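Local coordinates for cytoplasmic protein (Cryptococcus neoformans var. grubii serotype A, PDB 7LPO) that probably hydrolyses steryl beta-glucosides, as a sterylglucosidase of glycoside hydrolase family 5, at residues A[146-151]-A[159-164]; A[167-172]-A[346-351]; A[680-685]-A[714-719]. All blocks are in the same frame, centred on the assembly; numbering follows the deposited sequence.

Contact 1 (A[146-151]-A[159-164])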
loop_
_atom_site.group_PDB
_atom_site.type_symbol
_atom_site.label_atom_id
_atom_site.label_comp_id
_atom_site.label_asym_id
_atom_site.label_seq_id
_atom_site.Cartn_x
_atom_site.Cartn_y
_atom_site.Cartn_z
ATOM N N VAL A 146 -8.155 6.453 3.401
ATOM C CA VAL A 146 -9.102 7.238 4.192
ATOM C C VAL A 146 -10.530 7.005 3.717
ATOM O O VAL A 146 -11.302 7.951 3.511
ATOM C CB VAL A 146 -8.726 8.733 4.190
ATOM C CG1 VAL A 146 -7.407 8.923 4.937
ATOM C CG2 VAL A 146 -8.595 9.288 2.800
ATOM N N TRP A 147 -10.865 5.720 3.579
ATOM C CA TRP A 147 -12.182 5.161 3.280
ATOM C C TRP A 147 -12.595 5.274 1.818
ATOM O O TRP A 147 -13.010 4.267 1.230
ATOM C CB TRP A 147 -13.284 5.786 4.144
ATOM C CG TRP A 147 -14.631 5.137 3.880
ATOM C CD1 TRP A 147 -15.682 5.684 3.216
ATOM C CD2 TRP A 147 -15.035 3.806 4.235
ATOM N NE1 TRP A 147 -16.718 4.786 3.138
ATOM C CE2 TRP A 147 -16.346 3.625 3.755
ATOM C CE3 TRP A 147 -14.408 2.748 4.902
ATOM C CZ2 TRP A 147 -17.048 2.434 3.932
ATOM C CZ3 TRP A 147 -15.107 1.575 5.088
ATOM C CH2 TRP A 147 -16.415 1.423 4.603
ATOM N N SER A 148 -12.507 6.467 1.229
ATOM C CA SER A 148 -13.020 6.666 -0.124
ATOM C C SER A 148 -12.520 7.981 -0.700
ATOM O O SER A 148 -12.050 8.852 0.029
ATOM C CB SER A 148 -14.554 6.661 -0.141
ATOM O OG SER A 148 -15.059 7.742 0.623
ATOM N N ARG A 149 -12.657 8.121 -2.025
ATOM C CA ARG A 149 -12.371 9.407 -2.670
ATOM C C ARG A 149 -13.201 10.532 -2.058
ATOM O O ARG A 149 -12.728 11.665 -1.917
ATOM C CB ARG A 149 -12.668 9.344 -4.169
ATOM C CG ARG A 149 -11.794 8.430 -4.982
ATOM C CD ARG A 149 -12.011 8.654 -6.481
ATOM N NE ARG A 149 -13.379 8.351 -6.923
ATOM C CZ ARG A 149 -14.126 9.158 -7.675
ATOM N NH1 ARG A 149 -13.661 10.332 -8.070
ATOM N NH2 ARG A 149 -15.346 8.788 -8.038
ATOM N N PHE A 150 -14.451 10.241 -1.714
ATOM C CA PHE A 150 -15.380 11.235 -1.186
ATOM C C PHE A 150 -15.055 11.639 0.240
ATOM O O PHE A 150 -15.628 12.617 0.725
ATOM C CB PHE A 150 -16.793 10.660 -1.336
ATOM C CG PHE A 150 -16.975 9.964 -2.663
ATOM C CD1 PHE A 150 -17.071 10.703 -3.832
ATOM C CD2 PHE A 150 -16.945 8.587 -2.751
ATOM C CE1 PHE A 150 -17.173 10.089 -5.044
ATOM C CE2 PHE A 150 -17.044 7.962 -3.970
ATOM C CZ PHE A 150 -17.157 8.712 -5.122
ATOM N N THR A 151 -14.125 10.940 0.900
ATOM C CA THR A 151 -13.651 11.319 2.223
ATOM C C THR A 151 -12.147 11.570 2.226
ATOM O O THR A 151 -11.518 11.534 3.288
ATOM C CB THR A 151 -14.031 10.267 3.266
ATOM O OG1 THR A 151 -13.767 8.951 2.777
ATOM C CG2 THR A 151 -15.514 10.367 3.576
ATOM N N TRP A 159 -22.143 5.580 -2.113
ATOM C CA TRP A 159 -23.344 5.263 -1.361
ATOM C C TRP A 159 -23.042 4.761 0.046
ATOM O O TRP A 159 -23.957 4.737 0.875
ATOM C CB TRP A 159 -24.210 4.252 -2.121
ATOM C CG TRP A 159 -23.572 2.940 -2.516
ATOM C CD1 TRP A 159 -23.117 2.596 -3.751
ATOM C CD2 TRP A 159 -23.378 1.791 -1.685
ATOM N NE1 TRP A 159 -22.644 1.308 -3.744
ATOM C CE2 TRP A 159 -22.791 0.792 -2.485
ATOM C CE3 TRP A 159 -23.647 1.511 -0.344
ATOM C CZ2 TRP A 159 -22.458 -0.461 -1.988
ATOM C CZ3 TRP A 159 -23.315 0.266 0.150
ATOM C CH2 TRP A 159 -22.725 -0.706 -0.669
ATOM N N THR A 160 -21.791 4.381 0.351
ATOM C CA THR A 160 -21.488 3.973 1.722
ATOM C C THR A 160 -21.581 5.152 2.683
ATOM O O THR A 160 -21.948 4.973 3.849
ATOM C CB THR A 160 -20.096 3.329 1.830
ATOM O OG1 THR A 160 -19.079 4.251 1.401
ATOM C CG2 THR A 160 -20.039 2.052 1.000
ATOM N N LEU A 161 -21.248 6.358 2.220
ATOM C CA LEU A 161 -21.415 7.543 3.058
ATOM C C LEU A 161 -22.877 7.738 3.451
ATOM O O LEU A 161 -23.196 7.995 4.620
ATOM C CB LEU A 161 -20.903 8.781 2.325
ATOM C CG LEU A 161 -19.409 9.075 2.405
ATOM C CD1 LEU A 161 -18.653 8.009 1.659
ATOM C CD2 LEU A 161 -19.098 10.450 1.828
ATOM N N TYR A 162 -23.778 7.657 2.471
ATOM C CA TYR A 162 -25.199 7.772 2.768
ATOM C C TYR A 162 -25.652 6.664 3.702
ATOM O O TYR A 162 -26.436 6.906 4.625
ATOM C CB TYR A 162 -25.994 7.742 1.471
ATOM C CG TYR A 162 -25.882 8.997 0.667
ATOM C CD1 TYR A 162 -26.522 10.160 1.074
ATOM C CD2 TYR A 162 -25.143 9.031 -0.495
ATOM C CE1 TYR A 162 -26.441 11.310 0.341
ATOM C CE2 TYR A 162 -25.057 10.185 -1.241
ATOM C CZ TYR A 162 -25.715 11.318 -0.818
ATOM O OH TYR A 162 -25.630 12.467 -1.559
ATOM N N ALA A 163 -25.154 5.443 3.498
ATOM C CA ALA A 163 -25.501 4.356 4.405
ATOM C C ALA A 163 -25.114 4.688 5.842
ATOM O O ALA A 163 -25.815 4.281 6.781
ATOM C CB ALA A 163 -24.838 3.061 3.949
ATOM N N CYS A 164 -24.023 5.441 6.031
ATOM C CA CYS A 164 -23.553 5.858 7.349
ATOM C C CYS A 164 -24.234 7.126 7.855
ATOM O O CYS A 164 -23.867 7.624 8.926
ATOM C CB CYS A 164 -22.037 6.068 7.323
ATOM S SG CYS A 164 -21.114 4.515 7.058
#

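Contact 2 (A[167-172]-A[346-351])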
loop_
_atom_site.group_PDB
_atom_site.type_symbol
_atom_site.label_atom_id
_atom_site.label_comp_id
_atom_site.label_asym_id
_atom_site.label_seq_id
_atom_site.Cartn_x
_atom_site.Cartn_y
_atom_site.Cartn_z
ATOM N N ASP A 167 -24.001 13.347 5.051
ATOM C CA ASP A 167 -24.257 14.132 3.850
ATOM C C ASP A 167 -22.922 14.497 3.214
ATOM O O ASP A 167 -22.200 15.353 3.761
ATOM C CB ASP A 167 -25.048 15.385 4.181
ATOM C CG ASP A 167 -25.655 16.047 2.934
ATOM O OD1 ASP A 167 -25.082 15.869 1.830
ATOM O OD2 ASP A 167 -26.703 16.736 3.057
ATOM N N PRO A 168 -22.555 13.905 2.073
ATOM C CA PRO A 168 -21.216 14.174 1.508
ATOM C C PRO A 168 -20.934 15.647 1.256
ATOM O O PRO A 168 -19.774 16.074 1.322
ATOM C CB PRO A 168 -21.217 13.379 0.192
ATOM C CG PRO A 168 -22.354 12.366 0.325
ATOM C CD PRO A 168 -23.372 13.013 1.220
ATOM N N TYR A 169 -21.960 16.443 0.969
ATOM C CA TYR A 169 -21.761 17.847 0.647
ATOM C C TYR A 169 -21.467 18.714 1.859
ATOM O O TYR A 169 -21.139 19.891 1.682
ATOM C CB TYR A 169 -22.994 18.349 -0.092
ATOM C CG TYR A 169 -23.200 17.520 -1.330
ATOM C CD1 TYR A 169 -22.304 17.601 -2.386
ATOM C CD2 TYR A 169 -24.246 16.623 -1.428
ATOM C CE1 TYR A 169 -22.458 16.831 -3.518
ATOM C CE2 TYR A 169 -24.416 15.854 -2.564
ATOM C CZ TYR A 169 -23.516 15.961 -3.604
ATOM O OH TYR A 169 -23.663 15.201 -4.741
ATOM N N HIS A 170 -21.528 18.161 3.070
ATOM C CA HIS A 170 -21.232 18.920 4.277
ATOM C C HIS A 170 -19.880 18.552 4.885
ATOM O O HIS A 170 -19.533 19.061 5.957
ATOM C CB HIS A 170 -22.359 18.725 5.294
ATOM C CG HIS A 170 -23.676 19.258 4.824
ATOM N ND1 HIS A 170 -24.860 19.015 5.487
ATOM C CD2 HIS A 170 -24.000 20.008 3.745
ATOM C CE1 HIS A 170 -25.854 19.592 4.839
ATOM N NE2 HIS A 170 -25.359 20.204 3.779
ATOM N N LEU A 171 -19.108 17.690 4.215
ATOM C CA LEU A 171 -17.825 17.247 4.744
ATOM C C LEU A 171 -16.862 18.412 4.907
ATOM O O LEU A 171 -16.183 18.529 5.932
ATOM C CB LEU A 171 -17.222 16.193 3.813
ATOM C CG LEU A 171 -17.958 14.852 3.743
ATOM C CD1 LEU A 171 -17.556 14.033 2.519
ATOM C CD2 LEU A 171 -17.670 14.080 5.041
ATOM N N THR A 172 -16.803 19.294 3.912
ATOM C CA THR A 172 -15.847 20.395 3.932
ATOM C C THR A 172 -16.239 21.456 4.953
ATOM O O THR A 172 -15.391 21.941 5.710
ATOM C CB THR A 172 -15.743 21.005 2.533
ATOM O OG1 THR A 172 -15.215 20.028 1.625
ATOM C CG2 THR A 172 -14.854 22.243 2.541
ATOM N N VAL A 346 -34.412 10.054 2.703
ATOM C CA VAL A 346 -35.451 9.554 1.810
ATOM C C VAL A 346 -35.089 9.858 0.369
ATOM O O VAL A 346 -35.240 9.010 -0.514
ATOM C CB VAL A 346 -36.818 10.161 2.176
ATOM C CG1 VAL A 346 -37.864 9.716 1.167
ATOM C CG2 VAL A 346 -37.207 9.786 3.585
ATOM N N LYS A 347 -34.596 11.068 0.115
ATOM C CA LYS A 347 -34.399 11.534 -1.252
ATOM C C LYS A 347 -33.118 10.988 -1.862
ATOM O O LYS A 347 -33.114 10.582 -3.033
ATOM C CB LYS A 347 -34.375 13.064 -1.269
ATOM C CG LYS A 347 -34.383 13.680 -2.655
ATOM C CD LYS A 347 -34.250 15.211 -2.583
ATOM C CE LYS A 347 -35.449 15.856 -1.861
ATOM N NZ LYS A 347 -35.675 17.291 -2.236
ATOM N N ARG A 348 -32.029 10.980 -1.086
ATOM C CA ARG A 348 -30.698 10.680 -1.587
ATOM C C ARG A 348 -30.027 9.494 -0.907
ATOM O O ARG A 348 -28.974 9.055 -1.374
ATOM C CB ARG A 348 -29.782 11.896 -1.398
ATOM C CG ARG A 348 -30.077 13.091 -2.260
ATOM C CD ARG A 348 -28.900 14.070 -2.181
ATOM N NE ARG A 348 -29.053 15.013 -1.080
ATOM C CZ ARG A 348 -28.121 15.292 -0.170
ATOM N NH1 ARG A 348 -26.934 14.699 -0.196
ATOM N NH2 ARG A 348 -28.385 16.176 0.782
ATOM N N GLY A 349 -30.566 9.001 0.200
ATOM C CA GLY A 349 -29.926 7.944 0.949
ATOM C C GLY A 349 -30.675 6.638 0.871
ATOM O O GLY A 349 -30.773 6.035 -0.198
ATOM N N SER A 350 -31.196 6.187 2.012
ATOM C CA SER A 350 -31.993 4.968 2.055
ATOM C C SER A 350 -32.992 4.888 0.905
ATOM O O SER A 350 -33.115 3.856 0.241
ATOM C CB SER A 350 -32.741 4.890 3.385
ATOM O OG SER A 350 -31.858 4.951 4.490
ATOM N N GLY A 351 -33.720 5.976 0.659
ATOM C CA GLY A 351 -34.797 5.920 -0.309
ATOM C C GLY A 351 -34.317 5.736 -1.729
ATOM O O GLY A 351 -35.013 5.125 -2.545
#

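Contact 3 (A[680-685]-A[714-719])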
loop_
_atom_site.group_PDB
_atom_site.type_symbol
_atom_site.label_atom_id
_atom_site.label_comp_id
_atom_site.label_asym_id
_atom_site.label_seq_id
_atom_site.Cartn_x
_atom_site.Cartn_y
_atom_site.Cartn_z
ATOM N N ILE A 680 22.667 -9.662 0.842
ATOM C CA ILE A 680 22.792 -8.968 -0.435
ATOM C C ILE A 680 23.354 -7.580 -0.187
ATOM O O ILE A 680 22.885 -6.868 0.707
ATOM C CB ILE A 680 21.450 -8.842 -1.170
ATOM C CG1 ILE A 680 20.923 -10.206 -1.588
ATOM C CG2 ILE A 680 21.615 -7.940 -2.388
ATOM C CD1 ILE A 680 19.434 -10.199 -1.837
ATOM N N ASP A 681 24.331 -7.184 -1.004
ATOM C CA ASP A 681 24.921 -5.854 -0.937
ATOM C C ASP A 681 25.110 -5.342 -2.355
ATOM O O ASP A 681 25.664 -6.043 -3.205
ATOM C CB ASP A 681 26.267 -5.869 -0.203
ATOM C CG ASP A 681 26.123 -6.093 1.294
ATOM O OD1 ASP A 681 25.484 -5.262 1.979
ATOM O OD2 ASP A 681 26.668 -7.096 1.794
ATOM N N PHE A 682 24.666 -4.119 -2.607
ATOM C CA PHE A 682 24.814 -3.511 -3.919
ATOM C C PHE A 682 25.203 -2.057 -3.728
ATOM O O PHE A 682 24.579 -1.346 -2.934
ATOM C CB PHE A 682 23.522 -3.610 -4.729
ATOM C CG PHE A 682 23.562 -2.850 -6.024
ATOM C CD1 PHE A 682 24.419 -3.232 -7.039
ATOM C CD2 PHE A 682 22.746 -1.754 -6.222
ATOM C CE1 PHE A 682 24.454 -2.548 -8.233
ATOM C CE2 PHE A 682 22.777 -1.059 -7.413
ATOM C CZ PHE A 682 23.633 -1.454 -8.420
ATOM N N ASP A 683 26.219 -1.624 -4.467
ATOM C CA ASP A 683 26.723 -0.260 -4.418
ATOM C C ASP A 683 26.618 0.349 -5.812
ATOM O O ASP A 683 27.255 -0.130 -6.757
ATOM C CB ASP A 683 28.162 -0.244 -3.913
ATOM C CG ASP A 683 28.741 1.147 -3.851
ATOM O OD1 ASP A 683 28.208 1.980 -3.081
ATOM O OD2 ASP A 683 29.729 1.399 -4.569
ATOM N N ILE A 684 25.834 1.418 -5.933
ATOM C CA ILE A 684 25.606 2.026 -7.242
ATOM C C ILE A 684 26.910 2.558 -7.828
ATOM O O ILE A 684 27.206 2.354 -9.010
ATOM C CB ILE A 684 24.556 3.145 -7.146
ATOM C CG1 ILE A 684 23.160 2.570 -6.922
ATOM C CG2 ILE A 684 24.591 3.989 -8.420
ATOM C CD1 ILE A 684 22.112 3.643 -6.562
ATOM N N THR A 685 27.699 3.269 -7.020
ATOM C CA THR A 685 28.851 3.986 -7.559
ATOM C C THR A 685 29.882 3.027 -8.151
ATOM O O THR A 685 30.384 3.241 -9.259
ATOM C CB THR A 685 29.477 4.851 -6.464
ATOM O OG1 THR A 685 28.471 5.691 -5.889
ATOM C CG2 THR A 685 30.594 5.724 -7.029
ATOM N N VAL A 714 21.038 -1.639 -16.879
ATOM C CA VAL A 714 21.110 -0.290 -16.323
ATOM C C VAL A 714 22.445 -0.047 -15.634
ATOM O O VAL A 714 22.986 1.065 -15.679
ATOM C CB VAL A 714 19.928 -0.065 -15.357
ATOM C CG1 VAL A 714 20.247 1.017 -14.367
ATOM C CG2 VAL A 714 18.671 0.253 -16.124
ATOM N N HIS A 715 22.991 -1.071 -14.968
ATOM C CA HIS A 715 24.248 -0.938 -14.248
ATOM C C HIS A 715 25.423 -1.653 -14.898
ATOM O O HIS A 715 26.573 -1.277 -14.636
ATOM C CB HIS A 715 24.116 -1.491 -12.819
ATOM C CG HIS A 715 23.212 -0.689 -11.943
ATOM N ND1 HIS A 715 23.592 0.514 -11.390
ATOM C CD2 HIS A 715 21.938 -0.904 -11.544
ATOM C CE1 HIS A 715 22.594 1.001 -10.676
ATOM N NE2 HIS A 715 21.577 0.161 -10.756
ATOM N N TYR A 716 25.176 -2.684 -15.699
ATOM C CA TYR A 716 26.223 -3.609 -16.104
ATOM C C TYR A 716 26.377 -3.733 -17.617
ATOM O O TYR A 716 27.205 -4.524 -18.080
ATOM C CB TYR A 716 25.949 -4.989 -15.493
ATOM C CG TYR A 716 25.995 -5.015 -13.973
ATOM C CD1 TYR A 716 27.185 -4.799 -13.291
ATOM C CD2 TYR A 716 24.855 -5.256 -13.227
ATOM C CE1 TYR A 716 27.235 -4.822 -11.908
ATOM C CE2 TYR A 716 24.896 -5.292 -11.839
ATOM C CZ TYR A 716 26.088 -5.068 -11.185
ATOM O OH TYR A 716 26.137 -5.095 -9.812
ATOM N N ALA A 717 25.622 -2.976 -18.401
ATOM C CA ALA A 717 25.765 -3.056 -19.845
ATOM C C ALA A 717 27.131 -2.529 -20.281
ATOM O O ALA A 717 27.740 -1.676 -19.625
ATOM C CB ALA A 717 24.658 -2.261 -20.537
ATOM N N ALA A 718 27.618 -3.054 -21.406
ATOM C CA ALA A 718 28.833 -2.511 -22.001
ATOM C C ALA A 718 28.645 -1.047 -22.374
ATOM O O ALA A 718 29.508 -0.208 -22.095
ATOM C CB ALA A 718 29.228 -3.329 -23.230
ATOM N N SER A 719 27.507 -0.719 -22.987
ATOM C CA SER A 719 27.200 0.649 -23.372
ATOM C C SER A 719 25.690 0.805 -23.446
ATOM O O SER A 719 24.974 -0.153 -23.737
ATOM C CB SER A 719 27.844 1.008 -24.715
ATOM O OG SER A 719 27.271 2.189 -25.231
HETATM O O HOH W 1 25.903 2.143 -11.464
#

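Contact 1 (A[146-151]-A[159-164])
W147 throws its indole out anti to the backbone N (chi1 -177°), toward helix 159-163, while T160 tucks OG1 between its own N and carbonyl carbon (chi1 60°), a rotation that turns the hydroxyl to the indole N-H. Between them they make the one direct polar link of the contact: W147 NE1 donates to T160 OG1 over 3.0 Å. The hydrogen bond is bent (147° at the hydrogen), with the oxygen a little out of the indole plane. T160 OG1 is also hydrogen-bonded to the carbonyl of P157, which can only accept, so the hydroxyl is used in both directions. The methine of T160 lies at the same indole edge, CB coming to 3.8 Å from W147 CZ2.

Next along the helix, L161 splits its two methyls between different neighbours. CD1 passes the pyrrole edge of W147, 4.0 Å from NE1, and rests 3.7 Å from S148 OG. CD2 is aimed the other way, meeting the F150 side chain at CB (3.9 Å) and T151 tip to tip through its methyl CG2. This loop follows strand 137-143 of the family 5 TIM barrel, and the contact folds it back on the short helix that ends it; helix 206-221 packs on the indole too, with W212 edge-to-face to W147.

The loop side is tied together in part by two hydroxyls in series. S148 OG donates to T151 OG1 at 2.8 Å, and T151 OG1 in turn gives its proton to V146 O, approaching in the carbonyl plane. All three residues are buried, and V146 O also accepts from N208 ND2. T151 is thus held at OG1 on one branch while the other, CG2, stays turned to the leucine.

Contact 2 (A[167-172]-A[346-351])
R348 meets the carboxylate of D167 end-on, NH1 to OD1 (3.0 Å) and NH2 to OD2 (2.9 Å), a two-pronged salt bridge with both N-H bonds nearly straight. The two flat groups are not coplanar. The oxygens lie in the guanidinium plane, but the carboxylate is turned 46° against it, so the nitrogens reach both oxygens from above the carboxylate plane. The arginine chain is bent at chi3 to bring its end round, and the two side chains cross at about a right angle.

From the other face of the carboxylate comes a backbone group: Y169 N bonds D167 OD1 at 3.3 Å, which makes an Asx turn and leaves OD1 gripped by two donors. This turn sits in the long loop after helix 159-163, whereas R348 is the last helical residue of 342-348, just before G349 breaks the helix.

The Y169 ring stands 55° off the guanidinium and receives NH1 at its edge, in plane, 3.5 Å from CD2; this is lateral contact, not cation-pi stacking. Its hydroxyl is hydrogen-bonded to E66, and R348 NH1 is shared with Y162 OH of helix 159-163.

Contact 3 (A[680-685]-A[714-719])
F682 drives one corner of its ring into the flat of H715. Its CG is anti to the backbone N (chi1 173°), which swings the phenyl from the end of strand 676-682 across to helix 713-716. On H715, CG anti to the carbonyl carbon sends the imidazole toward the strand, and chi2 (-76°) turns its face to F682. CZ of the phenylalanine stands 3.4 Å above the H715 ring plane, over its centre, and is almost equally far from all five ring atoms. With the planes at 76° and the centroids 4.7 Å apart this is a T-shaped stack, F682 giving the edge and H715 the face. The opposite face of the imidazole is touched by CG1 of its chain neighbour V714, so both faces are covered, the second less centrally.

Its edges carry the polar contacts. In the imidazole plane, a water lies 2.8 Å from H715 ND1 and donates to I684 O at 2.8 Å, tying the turn after the strand to the helix; NE2 makes weak hydrogen bonds to the carbonyls of A663 and C666. I684 itself adds CG1, 4.1 Å from H715 CE1, and also touches helix 547-559.

Y716 slides past F682 in the opposite direction, bringing its OH to the phenyl edge, 3.4 Å from CE1. That hydroxyl is fixed by a hydrogen bond to T687 O, and CB of H715 sits 3.8 Å above the tyrosine ring, towards its rim.

Strand 676-682 is outermost in its four-stranded antiparallel sheet, while the short helix follows strand 707-710, which pairs with 669-673 and 749-753; the aromatic cluster joins strand end to helix, consistent with the beta-sandwich of the family 5 C-terminal domain.

How the contacts relate
Contacts 1 and 2 are neighbours, their centres 10 Å apart, and Y162 joins them: it belongs to helix 159-163 of contact 1, and its OH lies 2.9 Å from NH1 of R348 in contact 2, a probable hydrogen bond. Y162 CZ also packs on P168 CD at 3.5 Å. Contact 1 and the 167-172 side of contact 2 belong to the cellulase-family region, and contact 1 starts from the loop after strand 137-143, at the barrel end where family 5 enzymes generally carry their active site. Contact 3 is on the opposite side of the chain's centre, in the C-terminal domain, with its centre 46 Å from that of contact 1 and 56 Å from that of contact 2.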